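Uncharacterized protein (Thermotoga maritima, PDB 1VMJ) is of unproven function but belongs to the UPF0047 (YjbQ) family, binds a sodium ion in this crystal, and may act as a thiamin phosphate synthase. Local coordinates at residues A[25-29]-A[99-103]; A[78-84]-A[105-110]. All coordinates share one frame; numbering follows the deposited sequence. Where two conformers were deposited one is given.

Contact 1: residues A[25-29]-A[99-103]. With NA (sodium ion), chain B.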
# COMPACT_ATOMS: atom_id res chain seq x y z
N LYS A 25 -9.41 23.83 2.40
CA LYS A 25 -9.50 25.17 1.83
C LYS A 25 -8.97 25.20 0.39
O LYS A 25 -9.49 25.93 -0.46
CB LYS A 25 -8.70 26.14 2.70
CG LYS A 25 -8.66 27.57 2.15
CD LYS A 25 -8.01 28.54 3.13
CE LYS A 25 -7.77 29.89 2.47
NZ LYS A 25 -7.66 30.99 3.48
N ARG A 26 -7.95 24.39 0.13
CA ARG A 26 -7.31 24.38 -1.17
C ARG A 26 -7.39 23.00 -1.81
O ARG A 26 -7.81 22.02 -1.21
CB ARG A 26 -5.85 24.79 -1.03
CG ARG A 26 -5.67 26.11 -0.25
CD ARG A 26 -4.23 26.62 -0.24
NE ARG A 26 -4.12 27.98 0.31
CZ ARG A 26 -4.05 28.30 1.60
NH1 ARG A 26 -4.09 27.36 2.55
NH2 ARG A 26 -3.95 29.58 1.97
N ARG A 27 -6.97 22.92 -3.06
CA ARG A 27 -7.03 21.68 -3.82
C ARG A 27 -6.24 20.54 -3.19
O ARG A 27 -6.70 19.38 -3.17
CB ARG A 27 -6.50 21.93 -5.25
CG ARG A 27 -6.68 20.77 -6.19
CD ARG A 27 -6.05 21.09 -7.51
NE ARG A 27 -6.04 19.95 -8.42
CZ ARG A 27 -6.92 19.76 -9.39
NH1 ARG A 27 -7.90 20.63 -9.58
NH2 ARG A 27 -6.81 18.70 -10.19
N ARG A 28 -5.02 20.87 -2.76
CA ARG A 28 -4.12 19.90 -2.16
C ARG A 28 -3.71 20.34 -0.76
O ARG A 28 -3.44 21.53 -0.54
CB ARG A 28 -2.88 19.68 -3.02
CG ARG A 28 -3.17 19.20 -4.44
CD ARG A 28 -1.97 18.57 -5.12
NE ARG A 28 -1.03 19.57 -5.59
CZ ARG A 28 -1.17 20.26 -6.73
NH1 ARG A 28 -2.21 20.06 -7.52
NH2 ARG A 28 -0.27 21.17 -7.08
N GLU A 29 -3.63 19.38 0.15
CA GLU A 29 -3.28 19.63 1.54
C GLU A 29 -2.92 18.33 2.23
O GLU A 29 -3.49 17.31 1.91
CB GLU A 29 -4.45 20.29 2.29
CG GLU A 29 -4.06 20.72 3.71
CD GLU A 29 -5.15 21.47 4.47
OE1 GLU A 29 -6.21 21.78 3.89
OE2 GLU A 29 -4.90 21.76 5.68
N ASP A 99 -11.30 17.89 -13.93
CA ASP A 99 -9.91 18.31 -14.01
C ASP A 99 -9.05 17.60 -13.00
O ASP A 99 -7.91 17.99 -12.76
CB ASP A 99 -9.79 19.84 -13.87
CG ASP A 99 -10.11 20.35 -12.47
OD1 ASP A 99 -10.08 19.59 -11.49
OD2 ASP A 99 -10.35 21.58 -12.34
N ASN A 100 -9.57 16.51 -12.44
CA ASN A 100 -8.87 15.86 -11.33
C ASN A 100 -8.13 14.58 -11.68
O ASN A 100 -7.70 13.88 -10.77
CB ASN A 100 -9.85 15.62 -10.17
CG ASN A 100 -10.92 14.57 -10.48
OD1 ASN A 100 -10.90 13.91 -11.52
ND2 ASN A 100 -11.82 14.37 -9.53
N ALA A 101 -7.86 14.30 -12.96
CA ALA A 101 -7.11 13.09 -13.31
C ALA A 101 -5.82 12.94 -12.51
O ALA A 101 -5.53 11.86 -11.97
CB ALA A 101 -6.84 13.06 -14.81
N ASP A 102 -5.07 14.03 -12.35
CA ASP A 102 -3.81 13.99 -11.63
C ASP A 102 -3.96 13.53 -10.20
O ASP A 102 -3.05 12.90 -9.65
CB ASP A 102 -3.12 15.35 -11.62
CG ASP A 102 -3.79 16.34 -10.66
OD1 ASP A 102 -4.94 16.78 -10.91
OD2 ASP A 102 -3.16 16.62 -9.61
N ALA A 103 -5.10 13.84 -9.58
CA ALA A 103 -5.32 13.50 -8.18
C ALA A 103 -5.44 11.98 -8.00
O ALA A 103 -5.03 11.44 -6.98
CB ALA A 103 -6.55 14.20 -7.63
NA NA B . -12.00 11.71 -11.21
O HOH W 1 -4.19 17.89 -7.57
O HOH W 2 -13.64 12.81 -11.79
O HOH W 3 -12.90 11.96 -9.22
O HOH W 4 -13.35 9.93 -10.96
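Arg27 reaches from the 25-29 loop to the start of helix 101-110, where Asp99 and Asp102 receive its guanidinium. From CB the side chain runs out with CG anti to the backbone N (chi1 -173°) and stays extended to NE, carrying the guanidinium across from the loop to both acids. NE gives its hydrogen to a water 2.9 Å away; that water also accepts from Arg28 NH1 and donates to Asp102 OD2, though salt bridges to Glu76 and Glu85 chiefly hold Arg28. Beyond CZ, NH1 meets Asp99 OD1 at 3.1 Å in a fairly straight bond (161°), from above the carboxylate plane. NH2 has two acceptors, both near the guanidinium plane: Asp99 O at 2.9 Å and, at 2.8 Å, the syn lone pair of Asp102 OD1. The Asp102 carboxylate lies nearly coplanar with the guanidinium, whereas that of Asp99 is turned by 55°. Arginine suits this place because its flat head can bind two acids, a carbonyl and a water at once, which fixes its rotation. Asn100, between the aspartates in sequence, turns its side chain away to the sodium ion, OD1 2.5 Å from the metal; His93 and His104 add protein ligands, and Asp137 accepts from Asn100 ND2. The network thus ties the loop between strands 14-22 and 29-32 to residues just before and in the first turn of helix 101-110, beside the metal site.

Contact 2: residues A[78-84]-A[105-110]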
# COMPACT_ATOMS: atom_id res chain seq x y z
N TRP A 78 7.48 16.72 -5.63
CA TRP A 78 7.71 15.39 -6.21
C TRP A 78 6.48 14.81 -6.88
O TRP A 78 6.57 14.29 -7.98
CB TRP A 78 8.15 14.49 -5.08
CG TRP A 78 8.51 13.12 -5.42
CD1 TRP A 78 9.52 12.71 -6.24
CD2 TRP A 78 7.93 11.93 -4.87
NE1 TRP A 78 9.60 11.33 -6.24
CE2 TRP A 78 8.64 10.84 -5.41
CE3 TRP A 78 6.88 11.68 -3.97
CZ2 TRP A 78 8.33 9.52 -5.08
CZ3 TRP A 78 6.58 10.35 -3.65
CH2 TRP A 78 7.30 9.30 -4.21
N LEU A 79 5.34 14.97 -6.25
CA LEU A 79 4.11 14.47 -6.82
C LEU A 79 3.72 15.24 -8.05
O LEU A 79 3.13 14.68 -8.97
CB LEU A 79 2.97 14.53 -5.79
CG LEU A 79 3.09 13.56 -4.61
CD1 LEU A 79 2.14 13.92 -3.46
CD2 LEU A 79 2.83 12.13 -5.11
N GLU A 80 4.03 16.53 -8.08
CA GLU A 80 3.79 17.32 -9.29
C GLU A 80 4.70 16.89 -10.44
O GLU A 80 4.33 16.99 -11.61
CB GLU A 80 3.92 18.82 -9.03
CG GLU A 80 2.62 19.48 -8.63
CD GLU A 80 1.68 19.64 -9.80
OE1 GLU A 80 1.80 20.64 -10.54
OE2 GLU A 80 0.82 18.76 -10.00
N LYS A 81 5.91 16.45 -10.12
CA LYS A 81 6.82 15.91 -11.11
C LYS A 81 6.33 14.57 -11.63
O LYS A 81 6.34 14.33 -12.83
CB LYS A 81 8.22 15.79 -10.53
CG LYS A 81 9.23 15.22 -11.52
CD LYS A 81 10.67 15.41 -11.06
N LEU A 82 5.89 13.69 -10.75
CA LEU A 82 5.48 12.36 -11.18
C LEU A 82 4.12 12.32 -11.83
O LEU A 82 3.88 11.47 -12.70
CB LEU A 82 5.46 11.42 -9.99
CG LEU A 82 6.76 11.13 -9.27
CD1 LEU A 82 6.51 10.13 -8.17
CD2 LEU A 82 7.79 10.64 -10.24
N ALA A 83 3.22 13.22 -11.41
CA ALA A 83 1.83 13.22 -11.86
C ALA A 83 1.29 14.64 -11.93
O ALA A 83 0.48 15.05 -11.12
CB ALA A 83 1.01 12.37 -10.91
N PRO A 84 1.78 15.42 -12.90
CA PRO A 84 1.44 16.82 -13.01
C PRO A 84 -0.05 17.08 -13.18
O PRO A 84 -0.72 16.40 -13.92
CB PRO A 84 2.22 17.30 -14.23
CG PRO A 84 2.58 16.09 -14.93
CD PRO A 84 2.75 15.03 -13.92
N LEU A 105 -3.84 9.83 -9.80
CA LEU A 105 -2.44 9.40 -9.92
C LEU A 105 -1.61 9.70 -8.66
O LEU A 105 -0.92 8.83 -8.15
CB LEU A 105 -1.77 10.00 -11.19
CG LEU A 105 -2.53 9.77 -12.49
CD1 LEU A 105 -1.74 10.35 -13.64
CD2 LEU A 105 -2.90 8.34 -12.73
N LYS A 106 -1.71 10.93 -8.16
CA LYS A 106 -1.00 11.32 -6.95
C LYS A 106 -1.37 10.41 -5.78
O LYS A 106 -0.52 9.98 -5.01
CB LYS A 106 -1.27 12.80 -6.61
CG LYS A 106 -0.63 13.82 -7.50
CD LYS A 106 -0.89 15.22 -6.96
CE LYS A 106 -0.05 16.29 -7.64
NZ LYS A 106 -0.44 16.47 -9.04
N ARG A 107 -2.67 10.12 -5.63
CA ARG A 107 -3.09 9.28 -4.50
C ARG A 107 -2.51 7.89 -4.65
O ARG A 107 -2.21 7.25 -3.64
CB ARG A 107 -4.62 9.26 -4.34
CG ARG A 107 -5.39 8.04 -4.87
CD ARG A 107 -5.25 6.82 -4.01
NE ARG A 107 -6.24 5.77 -4.28
CZ ARG A 107 -7.40 5.66 -3.66
NH1 ARG A 107 -7.77 6.51 -2.71
NH2 ARG A 107 -8.22 4.67 -3.97
N THR A 108 -2.37 7.42 -5.89
CA THR A 108 -1.79 6.12 -6.14
C THR A 108 -0.36 6.05 -5.60
O THR A 108 0.01 5.06 -4.97
CB THR A 108 -1.89 5.78 -7.62
OG1 THR A 108 -3.27 5.78 -8.01
CG2 THR A 108 -1.28 4.42 -7.91
N ILE A 109 0.43 7.09 -5.83
CA ILE A 109 1.77 7.13 -5.28
C ILE A 109 1.77 7.07 -3.75
O ILE A 109 2.52 6.29 -3.16
CB ILE A 109 2.51 8.39 -5.74
CG1 ILE A 109 2.68 8.36 -7.26
CG2 ILE A 109 3.85 8.55 -5.05
CD1 ILE A 109 3.54 7.24 -7.78
N MET A 110 0.96 7.90 -3.11
CA MET A 110 1.02 8.00 -1.65
C MET A 110 0.33 6.82 -0.97
O MET A 110 0.66 6.46 0.18
CB MET A 110 0.40 9.31 -1.17
CG MET A 110 1.08 10.57 -1.62
SD MET A 110 2.83 10.66 -1.29
CE MET A 110 2.81 10.57 0.46
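Leu79 and Ile109 form the tight part of this helix-helix contact, their side chains running antiparallel, flank to flank, with Leu79 CD2 3.7 Å from Ile109 CG2. The same methyl of Ile109 also reaches Trp78 CZ3 at 3.6 Å; with CG2 anti to the backbone N, it leaves the other branch, CG1, to carry CD1 toward Leu82. The sulfur of Met110 sits near the plane of the Trp78 ring, at its edge and more distantly. Ala83 suits the closest backbone approach, since its single methyl lets CB come within 3.7 Å of Leu105 CB. The broad ring of Trp78, by contrast, spans a much longer distance to Ile109.

Toward Glu80, which is only partly buried, packing gives way to charge. Lys106 lays its methylene chain along Leu79 CB, then bends at its last torsion (chi4 68°) to bring NZ to Ala83 O at 2.7 Å and to the anti lone pair of Glu80 OE2 at 2.8 Å. Asp102 gives NZ a further carboxylate. A methionine in place of Lys106 would probably leave Glu80 and Asp102 without their shared cation and the carbonyl of Ala83 without this donor.

Near Trp78 and Ile109 the apolar surface continues into neighbouring subunits: Trp78 NE1 bonds to Leu82 O of the third subunit, and Ile109 packs on Ile109 of that chain. The arrangement is a helix pair whose segments 78-82 and 105-110 cross at 120°, their axes 9.8 Å apart at closest approach, built into the interface of a three-chain assembly.

In the fold
Helix 101-110 serves both contacts, its first turn in contact 1 and the rest in contact 2, and their centres lie about 11 Å apart. Contact 1 is small and only partly buried: a loop is held to a helix start by salt bridges, a bond to a backbone carbonyl and a water, next to the sodium site. Contact 2 is more extensive and buried, joining two helices chiefly through apolar side chains that continue into subunit packing. The chemistries meet where Lys106 of contact 2 pairs with Asp102 of contact 1. There Arg28 forms a long, weak ion pair with Glu80, while its firm salt bridges go to Glu76 and Glu85; acidic and basic groups therefore gather along one flank of the helix pair.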